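Local coordinates for periplasmic binding protein (Roseiflexus sp. RS-1, PDB 5GJ3) that binds heme, two molecules of it in this crystal form, and probably passes it on as the periplasmic component of a bacterial heme-acquisition system, at residues L98-R106 with G118-I129; P142-L150 with A197-G208. All coordinates share one frame; numbering follows the deposited sequence.

Interaction 1. Residues L98-R106 with G118-I129; sequences LDAPQQKIR and GERLAAQVEAEI
Ile105 drives into the flank of helix 118-129 as a knob into the hole formed by Gly118, Leu121, Ala122 and Val125, and loses more surface to the contact than any other residue here. Its two branches divide the hole. CG2, anti to the backbone N, drops onto the backbone, Ile105 CG2 lying 3.5 Å from Gly118 O, whereas CG1, with chi1 at -71°, swings the other way and carries Ile105 CD1 to within 3.8 Å of Val125 CG2. These consecutive helices of one lobe run antiparallel at 170°, and the small Gly118 and Ala122 let the axes of 100-106 and 118-129 approach to 9.0 Å; helix 115-136 then leads on toward strand 144-151 in the other lobe. Toward Leu98 the apolar seam goes on through Pro101 to Ile129, on which Thr250 and Leu254 of helix 250-267 also pack.

Arg106 makes the polar border. Its guanidinium grips Glu119 side-on: Arg106 NE reaches Glu119 OE2 at 2.8 Å through the syn lone pair, and Arg106 NH2 meets Glu119 OE1 at 2.7 Å. The two flat groups are nearly coplanar, and Ala122 CB covers one guanidinium face from 4.3 Å above. A glutamine here removes the charge and one acceptor oxygen, which would probably leave Arg106 NE or NH2 without its mate and the guanidinium freer to turn above Ala122.

Farther along this border a water joins Leu98 O and Gln102 N to Glu126 OE2. The Ile105 core thus rests on apolar packing, with charge and bridging water kept to the Arg106 and Glu126 side.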
loop_
_atom_site.group_PDB
_atom_site.type_symbol
_atom_site.label_atom_id
_atom_site.label_comp_id
_atom_site.label_asym_id
_atom_site.label_seq_id
_atom_site.Cartn_x
_atom_site.Cartn_y
_atom_site.Cartn_z
ATOM N N LEU A 98 -4.098 10.861 -2.336
ATOM C CA LEU A 98 -5.248 10.177 -2.911
ATOM C C LEU A 98 -5.386 10.409 -4.422
ATOM O O LEU A 98 -6.217 9.798 -5.039
ATOM C CB LEU A 98 -6.564 10.568 -2.220
ATOM C CG LEU A 98 -6.755 9.921 -0.853
ATOM C CD1 LEU A 98 -8.096 10.359 -0.336
ATOM C CD2 LEU A 98 -6.702 8.419 -0.942
ATOM N N ASP A 99 -4.574 11.287 -4.988
ATOM C CA ASP A 99 -4.419 11.391 -6.453
ATOM C C ASP A 99 -3.472 10.347 -7.113
ATOM O O ASP A 99 -3.487 10.189 -8.344
ATOM C CB ASP A 99 -3.882 12.784 -6.793
ATOM C CG ASP A 99 -4.927 13.852 -6.623
ATOM O OD1 ASP A 99 -6.130 13.517 -6.655
ATOM O OD2 ASP A 99 -4.545 15.031 -6.456
ATOM N N ALA A 100 -2.613 9.698 -6.327
ATOM C CA ALA A 100 -1.696 8.680 -6.882
ATOM C C ALA A 100 -2.393 7.511 -7.652
ATOM O O ALA A 100 -1.909 7.140 -8.729
ATOM C CB ALA A 100 -0.746 8.137 -5.801
ATOM N N PRO A 101 -3.511 6.940 -7.128
ATOM C CA PRO A 101 -4.164 5.827 -7.870
ATOM C C PRO A 101 -4.457 6.229 -9.341
ATOM O O PRO A 101 -4.010 5.564 -10.280
ATOM C CB PRO A 101 -5.471 5.579 -7.072
ATOM C CG PRO A 101 -5.066 5.949 -5.672
ATOM C CD PRO A 101 -4.239 7.233 -5.869
ATOM N N GLN A 102 -5.150 7.338 -9.520
ATOM C CA GLN A 102 -5.511 7.839 -10.867
ATOM C C GLN A 102 -4.260 8.136 -11.760
ATOM O O GLN A 102 -4.209 7.825 -12.957
ATOM C CB GLN A 102 -6.436 9.053 -10.673
ATOM C CG GLN A 102 -6.459 10.120 -11.746
ATOM C CD GLN A 102 -5.259 11.083 -11.777
ATOM O OE1 GLN A 102 -4.661 11.279 -12.843
ATOM N NE2 GLN A 102 -4.918 11.700 -10.627
ATOM N N GLN A 103 -3.265 8.778 -11.168
ATOM C CA GLN A 103 -2.045 9.075 -11.901
ATOM C C GLN A 103 -1.326 7.792 -12.361
ATOM O O GLN A 103 -0.901 7.696 -13.502
ATOM C CB GLN A 103 -1.157 9.899 -10.983
ATOM C CG GLN A 103 -0.075 10.704 -11.628
ATOM C CD GLN A 103 0.631 11.473 -10.525
ATOM O OE1 GLN A 103 1.815 11.262 -10.260
ATOM N NE2 GLN A 103 -0.141 12.284 -9.788
ATOM N N LYS A 104 -1.205 6.796 -11.483
ATOM C CA LYS A 104 -0.510 5.557 -11.858
ATOM C C LYS A 104 -1.301 4.764 -12.900
ATOM O O LYS A 104 -0.712 4.113 -13.827
ATOM C CB LYS A 104 -0.213 4.696 -10.618
ATOM C CG LYS A 104 0.887 5.317 -9.731
ATOM C CD LYS A 104 1.208 4.428 -8.509
ATOM C CE LYS A 104 0.123 4.362 -7.483
ATOM N NZ LYS A 104 0.516 3.619 -6.205
ATOM N N ILE A 105 -2.627 4.816 -12.750
ATOM C CA ILE A 105 -3.503 4.121 -13.717
ATOM C C ILE A 105 -3.346 4.711 -15.114
ATOM O O ILE A 105 -3.145 3.949 -16.074
ATOM C CB ILE A 105 -4.985 4.098 -13.266
ATOM C CG1 ILE A 105 -5.155 3.133 -12.074
ATOM C CG2 ILE A 105 -5.915 3.687 -14.422
ATOM C CD1 ILE A 105 -6.399 3.458 -11.275
ATOM N N ARG A 106 -3.397 6.052 -15.222
ATOM C CA ARG A 106 -3.185 6.715 -16.533
ATOM C C ARG A 106 -1.806 6.451 -17.133
ATOM O O ARG A 106 -1.665 6.276 -18.371
ATOM C CB ARG A 106 -3.462 8.232 -16.448
ATOM C CG ARG A 106 -4.920 8.526 -16.075
ATOM C CD ARG A 106 -5.223 10.034 -16.010
ATOM N NE ARG A 106 -6.655 10.198 -16.204
ATOM C CZ ARG A 106 -7.524 10.642 -15.285
ATOM N NH1 ARG A 106 -7.114 11.049 -14.084
ATOM N NH2 ARG A 106 -8.824 10.730 -15.590
ATOM N N GLY A 118 -7.959 2.954 -19.409
ATOM C CA GLY A 118 -7.399 3.693 -18.262
ATOM C C GLY A 118 -8.350 4.734 -17.692
ATOM O O GLY A 118 -8.481 4.873 -16.468
ATOM N N GLU A 119 -9.009 5.504 -18.559
ATOM C CA GLU A 119 -10.031 6.484 -18.077
ATOM C C GLU A 119 -11.203 5.820 -17.354
ATOM O O GLU A 119 -11.644 6.310 -16.322
ATOM C CB GLU A 119 -10.564 7.382 -19.202
ATOM C CG GLU A 119 -9.506 8.278 -19.790
ATOM C CD GLU A 119 -8.764 9.081 -18.738
ATOM O OE1 GLU A 119 -9.399 9.925 -18.080
ATOM O OE2 GLU A 119 -7.548 8.874 -18.551
ATOM N N ARG A 120 -11.654 4.690 -17.885
ATOM C CA ARG A 120 -12.679 3.876 -17.262
ATOM C C ARG A 120 -12.212 3.349 -15.881
ATOM O O ARG A 120 -12.922 3.531 -14.920
ATOM C CB ARG A 120 -13.063 2.721 -18.213
ATOM C CG ARG A 120 -14.346 1.960 -17.910
ATOM C CD ARG A 120 -14.290 0.507 -18.441
ATOM N NE ARG A 120 -14.051 0.408 -19.894
ATOM C CZ ARG A 120 -13.499 -0.640 -20.523
ATOM N NH1 ARG A 120 -13.094 -1.709 -19.846
ATOM N NH2 ARG A 120 -13.331 -0.619 -21.841
ATOM N N LEU A 121 -11.048 2.702 -15.766
ATOM C CA LEU A 121 -10.531 2.305 -14.436
ATOM C C LEU A 121 -10.325 3.481 -13.441
ATOM O O LEU A 121 -10.717 3.369 -12.265
ATOM C CB LEU A 121 -9.260 1.476 -14.576
ATOM C CG LEU A 121 -8.776 0.778 -13.312
ATOM C CD1 LEU A 121 -9.890 -0.081 -12.683
ATOM C CD2 LEU A 121 -7.520 -0.046 -13.589
ATOM N N ALA A 122 -9.700 4.584 -13.874
ATOM C CA ALA A 122 -9.466 5.736 -12.986
ATOM C C ALA A 122 -10.798 6.324 -12.468
ATOM O O ALA A 122 -10.888 6.658 -11.299
ATOM C CB ALA A 122 -8.674 6.842 -13.673
ATOM N N ALA A 123 -11.791 6.465 -13.355
ATOM C CA ALA A 123 -13.134 7.014 -13.015
ATOM C C ALA A 123 -13.808 6.135 -11.944
ATOM O O ALA A 123 -14.412 6.655 -11.028
ATOM C CB ALA A 123 -14.002 7.092 -14.267
ATOM N N GLN A 124 -13.687 4.815 -12.076
ATOM C CA GLN A 124 -14.215 3.890 -11.090
ATOM C C GLN A 124 -13.486 3.961 -9.744
ATOM O O GLN A 124 -14.122 3.927 -8.688
ATOM C CB GLN A 124 -14.173 2.466 -11.641
ATOM C CG GLN A 124 -14.771 1.393 -10.735
ATOM C CD GLN A 124 -16.253 1.602 -10.362
ATOM O OE1 GLN A 124 -17.048 2.212 -11.119
ATOM N NE2 GLN A 124 -16.645 1.073 -9.184
ATOM N N VAL A 125 -12.150 4.007 -9.776
ATOM C CA VAL A 125 -11.371 4.109 -8.558
ATOM C C VAL A 125 -11.735 5.405 -7.834
ATOM O O VAL A 125 -12.008 5.367 -6.634
ATOM C CB VAL A 125 -9.857 3.947 -8.816
ATOM C CG1 VAL A 125 -9.069 4.181 -7.542
ATOM C CG2 VAL A 125 -9.580 2.540 -9.359
ATOM N N GLU A 126 -11.802 6.522 -8.567
ATOM C CA GLU A 126 -12.179 7.820 -7.989
ATOM C C GLU A 126 -13.596 7.817 -7.402
ATOM O O GLU A 126 -13.811 8.430 -6.349
ATOM C CB GLU A 126 -12.078 8.958 -9.011
ATOM C CG GLU A 126 -10.668 9.168 -9.567
ATOM C CD GLU A 126 -9.852 10.243 -8.855
ATOM O OE1 GLU A 126 -10.379 10.901 -7.940
ATOM O OE2 GLU A 126 -8.666 10.447 -9.218
ATOM N N ALA A 127 -14.543 7.147 -8.079
ATOM C CA ALA A 127 -15.885 6.940 -7.546
ATOM C C ALA A 127 -15.860 6.116 -6.255
ATOM O O ALA A 127 -16.547 6.473 -5.305
ATOM C CB ALA A 127 -16.804 6.270 -8.578
ATOM N N GLU A 128 -15.077 5.034 -6.198
ATOM C CA GLU A 128 -14.999 4.269 -4.957
ATOM C C GLU A 128 -14.369 5.071 -3.765
ATOM O O GLU A 128 -14.809 4.947 -2.605
ATOM C CB GLU A 128 -14.352 2.883 -5.172
ATOM C CG GLU A 128 -15.190 1.992 -6.121
ATOM C CD GLU A 128 -14.565 0.633 -6.471
ATOM O OE1 GLU A 128 -13.537 0.250 -5.878
ATOM O OE2 GLU A 128 -15.104 -0.085 -7.365
ATOM N N ILE A 129 -13.358 5.883 -4.061
ATOM C CA ILE A 129 -12.707 6.755 -3.064
ATOM C C ILE A 129 -13.729 7.803 -2.586
ATOM O O ILE A 129 -13.868 8.013 -1.373
ATOM C CB ILE A 129 -11.449 7.430 -3.650
ATOM C CG1 ILE A 129 -10.363 6.372 -3.855
ATOM C CG2 ILE A 129 -10.974 8.600 -2.764
ATOM C CD1 ILE A 129 -9.167 6.852 -4.675
HETATM O O HOH W 1 -6.786 8.924 -7.624
HETATM O O HOH W 2 -8.975 11.089 -5.336
#

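Interaction 2. Residues P142-L150 with A197-G208; sequences PPHVLFLYL and AQPDVLLVLDKG. With ZN (zinc ion), chain E; HEM (protoporphyrin IX containing Fe), chain C.
His144 O takes two backbone donors, Val201 N at 3.1 Å, almost in line with the carbonyl, and Asp200 N at 2.9 Å, tilted from the carbonyl plane. This carbonyl opens a parallel pairing of strands 144-150 and 201-205 within the mixed sheet of the lobe that supplies Tyr149 to the heme. Asp200 also returns a bond from its side chain: OD2 receives His144 N through the anti lone pair, while OD1 is held by Ser268 and Arg269. The ladder then climbs by Leu146 N to Val201 O, Leu203 N to Leu146 O, and Leu148 N to Leu203 O.

Side chains alternate between two apolar faces. Val145, Phe147, Val201 and Leu203 turn to the one covered by helices 164-171 and 250-267; Leu146, Leu148, Leu202 and Val204 occupy the other. Phe147 has CG anti to the backbone N (chi1 178°), which lays its ring edge against Leu205, with Phe147 CE1 3.8 Å from Leu205 CD2. Where the strands part, a water fills in, accepting from Leu205 N and donating to Leu148 O.

Each end of strand 144-150 reaches a metal. His144 NE2 binds a zinc ion at 2.1 Å, a site shared with Asp180. At the heme end Leu205 CD1 packs 3.8 Å from the porphyrin methyl CMB, and Tyr149 OH coordinates the heme iron at 2.1 Å.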
loop_
_atom_site.group_PDB
_atom_site.type_symbol
_atom_site.label_atom_id
_atom_site.label_comp_id
_atom_site.label_asym_id
_atom_site.label_seq_id
_atom_site.Cartn_x
_atom_site.Cartn_y
_atom_site.Cartn_z
ATOM N N PRO A 142 -13.957 11.768 15.877
ATOM C CA PRO A 142 -13.047 10.832 15.212
ATOM C C PRO A 142 -12.097 10.066 16.154
ATOM O O PRO A 142 -11.492 10.654 17.064
ATOM C CB PRO A 142 -12.265 11.710 14.256
ATOM C CG PRO A 142 -12.391 13.103 14.764
ATOM C CD PRO A 142 -13.708 13.176 15.503
ATOM N N PRO A 143 -11.932 8.778 15.905
ATOM C CA PRO A 143 -11.045 7.999 16.757
ATOM C C PRO A 143 -9.562 8.274 16.514
ATOM O O PRO A 143 -9.136 8.567 15.364
ATOM C CB PRO A 143 -11.393 6.569 16.364
ATOM C CG PRO A 143 -11.684 6.683 14.869
ATOM C CD PRO A 143 -12.518 7.946 14.818
ATOM N N HIS A 144 -8.768 8.185 17.587
ATOM C CA HIS A 144 -7.296 8.197 17.472
ATOM C C HIS A 144 -6.747 6.833 16.980
ATOM O O HIS A 144 -7.039 5.771 17.563
ATOM C CB HIS A 144 -6.631 8.618 18.798
ATOM C CG HIS A 144 -6.486 10.107 18.931
ATOM N ND1 HIS A 144 -7.574 10.950 18.954
ATOM C CD2 HIS A 144 -5.392 10.905 18.965
ATOM C CE1 HIS A 144 -7.167 12.205 19.019
ATOM N NE2 HIS A 144 -5.847 12.205 19.034
ATOM N N VAL A 145 -5.976 6.869 15.888
ATOM C CA VAL A 145 -5.589 5.605 15.226
ATOM C C VAL A 145 -4.039 5.514 15.223
ATOM O O VAL A 145 -3.377 6.478 14.851
ATOM C CB VAL A 145 -6.133 5.545 13.769
ATOM C CG1 VAL A 145 -5.739 4.243 13.103
ATOM C CG2 VAL A 145 -7.672 5.663 13.749
ATOM N N LEU A 146 -3.469 4.390 15.652
ATOM C CA LEU A 146 -2.008 4.250 15.561
ATOM C C LEU A 146 -1.650 3.106 14.594
ATOM O O LEU A 146 -2.085 1.964 14.784
ATOM C CB LEU A 146 -1.427 3.971 16.946
ATOM C CG LEU A 146 0.079 4.017 17.072
ATOM C CD1 LEU A 146 0.637 5.447 16.874
ATOM C CD2 LEU A 146 0.463 3.425 18.450
ATOM N N PHE A 147 -0.886 3.415 13.553
ATOM C CA PHE A 147 -0.377 2.369 12.678
ATOM C C PHE A 147 0.989 1.848 13.163
ATOM O O PHE A 147 1.922 2.653 13.363
ATOM C CB PHE A 147 -0.212 2.886 11.239
ATOM C CG PHE A 147 0.362 1.852 10.305
ATOM C CD1 PHE A 147 -0.458 0.903 9.736
ATOM C CD2 PHE A 147 1.742 1.794 10.052
ATOM C CE1 PHE A 147 0.078 -0.085 8.903
ATOM C CE2 PHE A 147 2.286 0.826 9.224
ATOM C CZ PHE A 147 1.444 -0.106 8.634
ATOM N N LEU A 148 1.116 0.533 13.328
ATOM C CA LEU A 148 2.380 -0.076 13.781
ATOM C C LEU A 148 2.892 -0.947 12.658
ATOM O O LEU A 148 2.164 -1.804 12.122
ATOM C CB LEU A 148 2.199 -0.991 15.003
ATOM C CG LEU A 148 1.662 -0.249 16.242
ATOM C CD1 LEU A 148 1.361 -1.186 17.386
ATOM C CD2 LEU A 148 2.660 0.817 16.686
ATOM N N TYR A 149 4.103 -0.662 12.258
ATOM C CA TYR A 149 4.853 -1.553 11.418
ATOM C C TYR A 149 5.597 -2.533 12.368
ATOM O O TYR A 149 6.333 -2.093 13.251
ATOM C CB TYR A 149 5.830 -0.734 10.589
ATOM C CG TYR A 149 6.757 -1.625 9.798
ATOM C CD1 TYR A 149 6.339 -2.197 8.587
ATOM C CD2 TYR A 149 8.060 -1.939 10.281
ATOM C CE1 TYR A 149 7.187 -3.053 7.852
ATOM C CE2 TYR A 149 8.912 -2.798 9.561
ATOM C CZ TYR A 149 8.490 -3.338 8.333
ATOM O OH TYR A 149 9.324 -4.181 7.584
ATOM N N LEU A 150 5.390 -3.836 12.187
ATOM C CA LEU A 150 5.915 -4.867 13.086
ATOM C C LEU A 150 6.676 -5.935 12.315
ATOM O O LEU A 150 6.272 -6.348 11.236
ATOM C CB LEU A 150 4.772 -5.594 13.820
ATOM C CG LEU A 150 3.769 -4.712 14.583
ATOM C CD1 LEU A 150 2.555 -5.559 14.976
ATOM C CD2 LEU A 150 4.452 -4.098 15.797
ATOM N N ALA A 197 -0.005 8.668 22.481
ATOM C CA ALA A 197 -0.962 8.314 21.425
ATOM C C ALA A 197 -2.268 7.778 22.040
ATOM O O ALA A 197 -3.343 8.137 21.574
ATOM C CB ALA A 197 -0.379 7.293 20.424
ATOM N N GLN A 198 -2.159 6.925 23.067
ATOM C CA GLN A 198 -3.338 6.210 23.667
ATOM C C GLN A 198 -4.408 5.902 22.596
ATOM O O GLN A 198 -5.522 6.399 22.660
ATOM C CB GLN A 198 -3.927 6.988 24.850
ATOM C CG GLN A 198 -3.033 6.887 26.072
ATOM C CD GLN A 198 -3.017 5.481 26.636
ATOM O OE1 GLN A 198 -4.046 4.970 27.097
ATOM N NE2 GLN A 198 -1.855 4.855 26.626
ATOM N N PRO A 199 -4.050 5.076 21.580
ATOM C CA PRO A 199 -5.017 4.942 20.502
ATOM C C PRO A 199 -6.320 4.178 20.852
ATOM O O PRO A 199 -6.311 3.240 21.680
ATOM C CB PRO A 199 -4.241 4.133 19.449
ATOM C CG PRO A 199 -3.285 3.311 20.299
ATOM C CD PRO A 199 -2.808 4.358 21.293
ATOM N N ASP A 200 -7.386 4.557 20.144
ATOM C CA ASP A 200 -8.681 3.898 20.125
ATOM C C ASP A 200 -8.662 2.692 19.186
ATOM O O ASP A 200 -9.409 1.716 19.389
ATOM C CB ASP A 200 -9.747 4.895 19.586
ATOM C CG ASP A 200 -9.981 6.064 20.538
ATOM O OD1 ASP A 200 -10.331 5.759 21.717
ATOM O OD2 ASP A 200 -9.823 7.252 20.132
ATOM N N VAL A 201 -7.844 2.796 18.139
ATOM C CA VAL A 201 -7.669 1.732 17.117
ATOM C C VAL A 201 -6.184 1.461 16.906
ATOM O O VAL A 201 -5.413 2.378 16.741
ATOM C CB VAL A 201 -8.338 2.144 15.759
ATOM C CG1 VAL A 201 -8.194 1.022 14.682
ATOM C CG2 VAL A 201 -9.815 2.509 16.005
ATOM N N LEU A 202 -5.793 0.192 16.911
ATOM C CA LEU A 202 -4.478 -0.207 16.430
ATOM C C LEU A 202 -4.577 -0.746 14.988
ATOM O O LEU A 202 -5.287 -1.727 14.709
ATOM C CB LEU A 202 -3.869 -1.269 17.362
ATOM C CG LEU A 202 -3.480 -0.670 18.727
ATOM C CD1 LEU A 202 -3.345 -1.762 19.762
ATOM C CD2 LEU A 202 -2.181 0.123 18.627
ATOM N N LEU A 203 -3.882 -0.084 14.081
ATOM C CA LEU A 203 -3.876 -0.506 12.678
ATOM C C LEU A 203 -2.530 -1.179 12.363
ATOM O O LEU A 203 -1.478 -0.598 12.565
ATOM C CB LEU A 203 -4.143 0.705 11.763
ATOM C CG LEU A 203 -4.211 0.515 10.240
ATOM C CD1 LEU A 203 -5.327 -0.420 9.842
ATOM C CD2 LEU A 203 -4.378 1.847 9.513
ATOM N N VAL A 204 -2.580 -2.429 11.910
ATOM C CA VAL A 204 -1.366 -3.204 11.626
ATOM C C VAL A 204 -1.446 -3.944 10.266
ATOM O O VAL A 204 -2.509 -4.038 9.654
ATOM C CB VAL A 204 -1.143 -4.283 12.704
ATOM C CG1 VAL A 204 -0.934 -3.604 14.071
ATOM C CG2 VAL A 204 -2.309 -5.286 12.722
ATOM N N LEU A 205 -0.333 -4.492 9.830
ATOM C CA LEU A 205 -0.373 -5.377 8.637
ATOM C C LEU A 205 -0.636 -6.842 9.037
ATOM O O LEU A 205 -0.228 -7.277 10.151
ATOM C CB LEU A 205 0.905 -5.239 7.857
ATOM C CG LEU A 205 1.187 -3.790 7.470
ATOM C CD1 LEU A 205 2.537 -3.678 6.786
ATOM C CD2 LEU A 205 0.095 -3.158 6.601
ATOM N N ASP A 206 -1.372 -7.565 8.166
ATOM C CA ASP A 206 -1.580 -9.023 8.275
ATOM C C ASP A 206 -0.298 -9.747 8.718
ATOM O O ASP A 206 -0.267 -10.439 9.779
ATOM C CB ASP A 206 -2.044 -9.629 6.920
ATOM C CG ASP A 206 -3.567 -9.551 6.695
ATOM O OD1 ASP A 206 -4.292 -8.980 7.553
ATOM O OD2 ASP A 206 -4.045 -10.067 5.634
ATOM N N LYS A 207 0.764 -9.594 7.925
ATOM C CA LYS A 207 2.037 -10.305 8.220
ATOM C C LYS A 207 2.641 -9.858 9.534
ATOM O O LYS A 207 3.150 -10.680 10.307
ATOM C CB LYS A 207 3.091 -10.135 7.119
ATOM C CG LYS A 207 2.713 -10.738 5.776
ATOM C CD LYS A 207 3.852 -11.594 5.210
ATOM C CE LYS A 207 3.764 -11.773 3.698
ATOM N NZ LYS A 207 2.364 -11.953 3.211
ATOM N N GLY A 208 2.598 -8.548 9.784
ATOM C CA GLY A 208 3.082 -7.985 11.041
ATOM C C GLY A 208 2.402 -8.587 12.246
ATOM O O GLY A 208 3.066 -8.978 13.196
HETATM ZN ZN ZN E . -4.294 13.646 19.094
HETATM C CHA HEM C . 10.799 -7.347 5.656
HETATM C CHB HEM C . 6.787 -4.909 4.377
HETATM C CHC HEM C . 8.930 -0.618 5.420
HETATM C CHD HEM C . 13.008 -3.074 6.444
HETATM C C1A HEM C . 9.550 -7.017 5.195
HETATM C C2A HEM C . 8.644 -7.960 4.641
HETATM C C3A HEM C . 7.523 -7.266 4.277
HETATM C C4A HEM C . 7.740 -5.905 4.602
HETATM C CMA HEM C . 6.244 -7.835 3.663
HETATM C CAA HEM C . 8.893 -9.462 4.472
HETATM C CBA HEM C . 8.122 -10.324 5.487
HETATM C CGA HEM C . 8.686 -10.278 6.891
HETATM O O1A HEM C . 9.460 -9.378 7.276
HETATM O O2A HEM C . 8.365 -11.143 7.727
HETATM C C1B HEM C . 7.039 -3.527 4.542
HETATM C C2B HEM C . 6.069 -2.520 4.240
HETATM C C3B HEM C . 6.644 -1.315 4.499
HETATM C C4B HEM C . 8.027 -1.606 5.000
HETATM C CMB HEM C . 4.676 -2.774 3.716
HETATM C CAB HEM C . 6.057 0.027 4.353
HETATM C CBB HEM C . 5.331 0.496 5.339
HETATM C C1C HEM C . 10.262 -0.903 5.763
HETATM C C2C HEM C . 11.274 0.058 5.937
HETATM C C3C HEM C . 12.454 -0.643 6.244
HETATM C C4C HEM C . 12.119 -2.032 6.235
HETATM C CMC HEM C . 11.046 1.554 5.835
HETATM C CAC HEM C . 13.834 -0.147 6.550
HETATM C CBC HEM C . 14.125 1.086 6.945
HETATM C C1D HEM C . 12.688 -4.424 6.262
HETATM C C2D HEM C . 13.714 -5.484 6.460
HETATM C C3D HEM C . 13.100 -6.684 6.254
HETATM C C4D HEM C . 11.706 -6.332 5.930
HETATM C CMD HEM C . 15.160 -5.221 6.811
HETATM C CAD HEM C . 13.694 -8.087 6.319
HETATM C CBD HEM C . 14.284 -8.635 4.993
HETATM C CGD HEM C . 14.682 -10.101 5.148
HETATM O O1D HEM C . 15.058 -10.839 4.189
HETATM O O2D HEM C . 14.654 -10.649 6.275
HETATM N NA HEM C . 8.986 -5.735 5.183
HETATM N NB HEM C . 8.133 -2.949 5.043
HETATM N NC HEM C . 10.791 -2.172 5.948
HETATM N ND HEM C . 11.482 -4.980 6.047
HETATM FE FE HEM C . 9.876 -4.011 5.609
HETATM O O HOH W 3 -10.097 10.598 19.345
HETATM O O HOH W 4 2.095 -4.527 11.128
#

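In the fold
Interaction 1 closes before interaction 2 opens: helix 115-136, which carries residues 118-129, is the element immediately before strand 144-151. The two contacts lie on opposite sides of the chain's centre, with their own centres 27 Å apart and nearest atoms about 13 Å apart, and they do not touch. One is a pairing of helices, the other a pairing of strands in the mixed sheet. Helix 250-267 spans both, touching Leu98, Pro101 and Ile129 in interaction 1 and Pro143, Val145, Val201 and Leu203 in interaction 2. This helix by contacts, and helix 115-136 by chain connection, link the two sides, consistent with the long helix joining two lobes in this class of periplasmic binding proteins.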